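Local structure of protein LigF (Sphingobium sp. SYK-6, 4XT0) at residues Lys95-Val106 with Val189-Asn200. The protein cleaves beta-aryl ether bonds of lignin stereospecifically with glutathione, as a beta-etherase of the glutathione S-transferase superfamily. Sequence-based numbering, arbitrary orientation.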
loop_
_atom_site.group_PDB
_atom_site.type_symbol
_atom_site.label_atom_id
_atom_site.label_comp_id
_atom_site.label_asym_id
_atom_site.label_seq_id
_atom_site.Cartn_x
_atom_site.Cartn_y
_atom_site.Cartn_z
ATOM N N LYS A 95 7.664 -9.767 -14.286
ATOM C CA LYS A 95 6.199 -9.760 -14.409
ATOM C C LYS A 95 5.544 -9.815 -13.027
ATOM O O LYS A 95 4.506 -9.202 -12.819
ATOM C CB LYS A 95 5.717 -10.919 -15.286
ATOM C CG LYS A 95 6.220 -10.828 -16.738
ATOM C CD LYS A 95 5.656 -9.586 -17.425
ATOM C CE LYS A 95 6.210 -9.451 -18.852
ATOM N NZ LYS A 95 5.555 -8.322 -19.544
ATOM N N ARG A 96 6.164 -10.539 -12.092
ATOM C CA ARG A 96 5.673 -10.575 -10.714
ATOM C C ARG A 96 5.805 -9.189 -10.067
ATOM O O ARG A 96 4.950 -8.792 -9.277
ATOM C CB ARG A 96 6.416 -11.633 -9.874
ATOM C CG ARG A 96 5.797 -11.853 -8.483
ATOM C CD ARG A 96 6.511 -12.942 -7.657
ATOM N NE ARG A 96 6.345 -14.271 -8.239
ATOM C CZ ARG A 96 6.691 -15.408 -7.636
ATOM N NH1 ARG A 96 7.226 -15.401 -6.420
ATOM N NH2 ARG A 96 6.510 -16.554 -8.257
ATOM N N ALA A 97 6.857 -8.444 -10.417
ATOM C CA ALA A 97 6.996 -7.054 -9.961
ATOM C C ALA A 97 5.863 -6.172 -10.489
ATOM O O ALA A 97 5.266 -5.378 -9.755
ATOM C CB ALA A 97 8.363 -6.469 -10.384
ATOM N N GLU A 98 5.580 -6.302 -11.775
ATOM C CA GLU A 98 4.498 -5.547 -12.391
ATOM C C GLU A 98 3.157 -5.874 -11.718
ATOM O O GLU A 98 2.335 -4.987 -11.485
ATOM C CB GLU A 98 4.458 -5.860 -13.888
ATOM C CG GLU A 98 3.494 -5.061 -14.684
ATOM C CD GLU A 98 3.680 -5.277 -16.173
ATOM O OE1 GLU A 98 4.846 -5.462 -16.605
ATOM O OE2 GLU A 98 2.658 -5.275 -16.900
ATOM N N MET A 99 2.961 -7.152 -11.397
ATOM C CA MET A 99 1.792 -7.610 -10.644
ATOM C C MET A 99 1.638 -6.859 -9.301
ATOM O O MET A 99 0.544 -6.395 -8.967
ATOM C CB MET A 99 1.891 -9.126 -10.394
ATOM C CG MET A 99 0.657 -9.779 -9.745
ATOM S SD MET A 99 1.026 -11.302 -8.802
ATOM C CE MET A 99 1.995 -10.653 -7.450
ATOM N N ARG A 100 2.733 -6.740 -8.550
ATOM C CA ARG A 100 2.713 -6.072 -7.248
ATOM C C ARG A 100 2.448 -4.589 -7.377
ATOM O O ARG A 100 1.862 -4.006 -6.472
ATOM C CB ARG A 100 4.036 -6.284 -6.475
ATOM C CG ARG A 100 4.292 -7.733 -6.114
ATOM C CD ARG A 100 5.424 -7.924 -5.059
ATOM N NE ARG A 100 5.333 -9.320 -4.624
ATOM C CZ ARG A 100 6.252 -10.250 -4.849
ATOM N NH1 ARG A 100 7.394 -9.935 -5.450
ATOM N NH2 ARG A 100 6.030 -11.497 -4.448
ATOM N N VAL A 101 2.888 -3.972 -8.479
ATOM C CA VAL A 101 2.568 -2.566 -8.713
ATOM C C VAL A 101 1.037 -2.429 -8.767
ATOM O O VAL A 101 0.472 -1.505 -8.184
ATOM C CB VAL A 101 3.218 -2.018 -10.009
ATOM C CG1 VAL A 101 2.707 -0.597 -10.316
ATOM C CG2 VAL A 101 4.748 -1.992 -9.868
ATOM N N TRP A 102 0.368 -3.369 -9.437
ATOM C CA TRP A 102 -1.102 -3.361 -9.489
ATOM C C TRP A 102 -1.745 -3.619 -8.140
ATOM O O TRP A 102 -2.756 -2.994 -7.810
ATOM C CB TRP A 102 -1.641 -4.411 -10.484
ATOM C CG TRP A 102 -1.604 -3.960 -11.909
ATOM C CD1 TRP A 102 -0.778 -4.418 -12.886
ATOM C CD2 TRP A 102 -2.429 -2.959 -12.504
ATOM N NE1 TRP A 102 -1.033 -3.768 -14.062
ATOM C CE2 TRP A 102 -2.034 -2.857 -13.861
ATOM C CE3 TRP A 102 -3.457 -2.131 -12.041
ATOM C CZ2 TRP A 102 -2.641 -1.971 -14.752
ATOM C CZ3 TRP A 102 -4.058 -1.245 -12.931
ATOM C CH2 TRP A 102 -3.648 -1.176 -14.269
ATOM N N THR A 103 -1.218 -4.588 -7.385
ATOM C CA THR A 103 -1.902 -4.968 -6.155
ATOM C C THR A 103 -1.712 -3.875 -5.100
ATOM O O THR A 103 -2.625 -3.582 -4.341
ATOM C CB THR A 103 -1.439 -6.357 -5.610
ATOM O OG1 THR A 103 -0.037 -6.358 -5.316
ATOM C CG2 THR A 103 -1.769 -7.483 -6.618
ATOM N N LYS A 104 -0.540 -3.256 -5.055
ATOM C CA LYS A 104 -0.323 -2.209 -4.068
ATOM C C LYS A 104 -1.083 -0.941 -4.478
ATOM O O LYS A 104 -1.493 -0.157 -3.629
ATOM C CB LYS A 104 1.175 -1.934 -3.878
ATOM C CG LYS A 104 1.821 -1.057 -4.972
ATOM C CD LYS A 104 3.353 -1.213 -4.911
ATOM C CE LYS A 104 3.931 -0.722 -3.569
ATOM N NZ LYS A 104 3.843 0.799 -3.473
ATOM N N TRP A 105 -1.312 -0.760 -5.776
ATOM C CA TRP A 105 -2.113 0.367 -6.230
ATOM C C TRP A 105 -3.574 0.212 -5.786
ATOM O O TRP A 105 -4.240 1.192 -5.490
ATOM C CB TRP A 105 -2.027 0.506 -7.743
ATOM C CG TRP A 105 -2.854 1.601 -8.314
ATOM C CD1 TRP A 105 -2.576 2.939 -8.317
ATOM C CD2 TRP A 105 -4.083 1.437 -9.018
ATOM N NE1 TRP A 105 -3.573 3.626 -8.974
ATOM C CE2 TRP A 105 -4.509 2.727 -9.419
ATOM C CE3 TRP A 105 -4.877 0.334 -9.350
ATOM C CZ2 TRP A 105 -5.695 2.937 -10.125
ATOM C CZ3 TRP A 105 -6.051 0.543 -10.061
ATOM C CH2 TRP A 105 -6.445 1.838 -10.440
ATOM N N VAL A 106 -4.061 -1.021 -5.725
ATOM C CA VAL A 106 -5.378 -1.247 -5.143
ATOM C C VAL A 106 -5.374 -0.823 -3.681
ATOM O O VAL A 106 -6.262 -0.078 -3.255
ATOM C CB VAL A 106 -5.825 -2.715 -5.252
ATOM C CG1 VAL A 106 -7.127 -2.942 -4.461
ATOM C CG2 VAL A 106 -6.018 -3.085 -6.689
ATOM N N VAL A 189 -1.565 -8.080 -16.192
ATOM C CA VAL A 189 -0.177 -8.420 -16.583
ATOM C C VAL A 189 -0.242 -9.410 -17.746
ATOM O O VAL A 189 -1.023 -10.364 -17.699
ATOM C CB VAL A 189 0.620 -9.034 -15.398
ATOM C CG1 VAL A 189 2.114 -9.229 -15.759
ATOM C CG2 VAL A 189 0.460 -8.151 -14.139
ATOM N N ASP A 190 0.573 -9.208 -18.779
ATOM C CA ASP A 190 0.337 -9.905 -20.046
ATOM C C ASP A 190 0.742 -11.381 -20.010
ATOM O O ASP A 190 0.558 -12.096 -20.985
ATOM C CB ASP A 190 1.032 -9.183 -21.225
ATOM C CG ASP A 190 2.558 -9.048 -21.064
ATOM O OD1 ASP A 190 3.179 -9.765 -20.248
ATOM O OD2 ASP A 190 3.144 -8.234 -21.818
ATOM N N THR A 191 1.285 -11.832 -18.883
ATOM C CA THR A 191 1.532 -13.264 -18.672
ATOM C C THR A 191 0.241 -13.996 -18.285
ATOM O O THR A 191 0.222 -15.225 -18.163
ATOM C CB THR A 191 2.583 -13.515 -17.569
ATOM O OG1 THR A 191 2.348 -12.614 -16.477
ATOM C CG2 THR A 191 3.988 -13.295 -18.118
ATOM N N GLY A 192 -0.832 -13.238 -18.079
ATOM C CA GLY A 192 -2.131 -13.835 -17.818
ATOM C C GLY A 192 -2.661 -13.588 -16.417
ATOM O O GLY A 192 -2.086 -12.828 -15.637
ATOM N N TYR A 193 -3.771 -14.244 -16.110
ATOM C CA TYR A 193 -4.506 -14.052 -14.865
ATOM C C TYR A 193 -3.634 -14.193 -13.634
ATOM O O TYR A 193 -2.902 -15.178 -13.500
ATOM C CB TYR A 193 -5.637 -15.065 -14.821
ATOM C CG TYR A 193 -6.596 -14.985 -13.659
ATOM C CD1 TYR A 193 -7.537 -13.969 -13.579
ATOM C CD2 TYR A 193 -6.607 -15.979 -12.679
ATOM C CE1 TYR A 193 -8.460 -13.922 -12.540
ATOM C CE2 TYR A 193 -7.529 -15.951 -11.634
ATOM C CZ TYR A 193 -8.454 -14.919 -11.577
ATOM O OH TYR A 193 -9.394 -14.877 -10.577
ATOM N N SER A 194 -3.715 -13.215 -12.727
ATOM C CA SER A 194 -2.837 -13.202 -11.564
ATOM C C SER A 194 -3.540 -12.532 -10.395
ATOM O O SER A 194 -4.693 -12.091 -10.517
ATOM C CB SER A 194 -1.527 -12.470 -11.882
ATOM O OG SER A 194 -1.710 -11.048 -11.875
ATOM N N LEU A 195 -2.843 -12.474 -9.264
ATOM C CA LEU A 195 -3.295 -11.712 -8.095
ATOM C C LEU A 195 -3.619 -10.244 -8.452
ATOM O O LEU A 195 -4.468 -9.641 -7.808
ATOM C CB LEU A 195 -2.239 -11.742 -6.976
ATOM C CG LEU A 195 -1.890 -13.109 -6.369
ATOM C CD1 LEU A 195 -0.917 -12.922 -5.205
ATOM C CD2 LEU A 195 -3.148 -13.874 -5.936
ATOM N N ALA A 196 -2.952 -9.681 -9.464
ATOM C CA ALA A 196 -3.309 -8.327 -9.927
ATOM C C ALA A 196 -4.769 -8.248 -10.330
ATOM O O ALA A 196 -5.484 -7.310 -9.932
ATOM C CB ALA A 196 -2.437 -7.891 -11.112
ATOM N N ASP A 197 -5.205 -9.199 -11.158
ATOM C CA ASP A 197 -6.601 -9.219 -11.591
ATOM C C ASP A 197 -7.543 -9.417 -10.410
ATOM O O ASP A 197 -8.542 -8.711 -10.286
ATOM C CB ASP A 197 -6.820 -10.300 -12.658
ATOM C CG ASP A 197 -5.888 -10.117 -13.846
ATOM O OD1 ASP A 197 -6.140 -9.196 -14.670
ATOM O OD2 ASP A 197 -4.884 -10.864 -13.936
ATOM N N ILE A 198 -7.208 -10.357 -9.528
ATOM C CA ILE A 198 -8.059 -10.669 -8.377
ATOM C C ILE A 198 -8.227 -9.448 -7.447
ATOM O O ILE A 198 -9.349 -9.086 -7.068
ATOM C CB ILE A 198 -7.478 -11.879 -7.579
ATOM C CG1 ILE A 198 -7.741 -13.189 -8.322
ATOM C CG2 ILE A 198 -8.066 -11.950 -6.176
ATOM C CD1 ILE A 198 -6.953 -14.380 -7.727
ATOM N N CYS A 199 -7.120 -8.790 -7.116
ATOM C CA CYS A 199 -7.172 -7.659 -6.185
ATOM C C CYS A 199 -7.958 -6.491 -6.780
ATOM O O CYS A 199 -8.707 -5.813 -6.071
ATOM C CB CYS A 199 -5.759 -7.212 -5.794
ATOM S SG CYS A 199 -4.835 -8.429 -4.767
ATOM N N ASN A 200 -7.799 -6.255 -8.080
ATOM C CA ASN A 200 -8.527 -5.181 -8.727
ATOM C C ASN A 200 -9.992 -5.545 -8.942
ATOM O O ASN A 200 -10.876 -4.682 -8.822
ATOM C CB ASN A 200 -7.868 -4.813 -10.062
ATOM C CG ASN A 200 -6.702 -3.880 -9.885
ATOM O OD1 ASN A 200 -6.879 -2.664 -9.816
ATOM N ND2 ASN A 200 -5.497 -4.441 -9.794
HETATM O O HOH W 1 1.932 -6.665 -18.898
#
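The capping box of a GST C-terminal domain, formed by Ser-194 and Asp-197 at the start of helix 195-204, lies against helix 93-121, with Met-99 CG 3.4 Å from Ser-194 OG. That hydroxyl accepts from Ala-196 N, while Ser-194 N donates to the anti lone pair of Asp-197 OD2; Asp-197 OD1 takes Leu-188 N and Trp-229 NE1. Such N-capping boxes are a recurrent feature of the GST fold, and here the axes of segments 195-200 and 95-106 run nearly parallel (10°), 8.4 Å apart at closest. The small side chain of Ala-196 is consistent with this closeness, its CB resting 3.6 Å from Trp-102 CB. Further along, Asn-200 turns its amide back on its own helix: ND2 reaches Ala-196 O at 2.9 Å, almost straight and in the amide plane. Asn-200 OD1 is buried without a polar partner, 3.3 Å from Trp-105 CZ3, at the ring edge. In the turn that precedes the cap, Asp-190 meets Lys-95, whose chain, bent at chi2 (-64°), passes Val-189 and Thr-191 CG2 to bring NZ 2.9 Å from Asp-190 OD1, on the syn side but 27° out of the carboxylate plane. With an alanine here instead of Lys-95, Asp-190 would probably lose its salt-bridge mate, and Val-189 CG1 and Thr-191 CG2 the methylenes lying on them. A water joins Glu-98 OE2 to Asp-190 N.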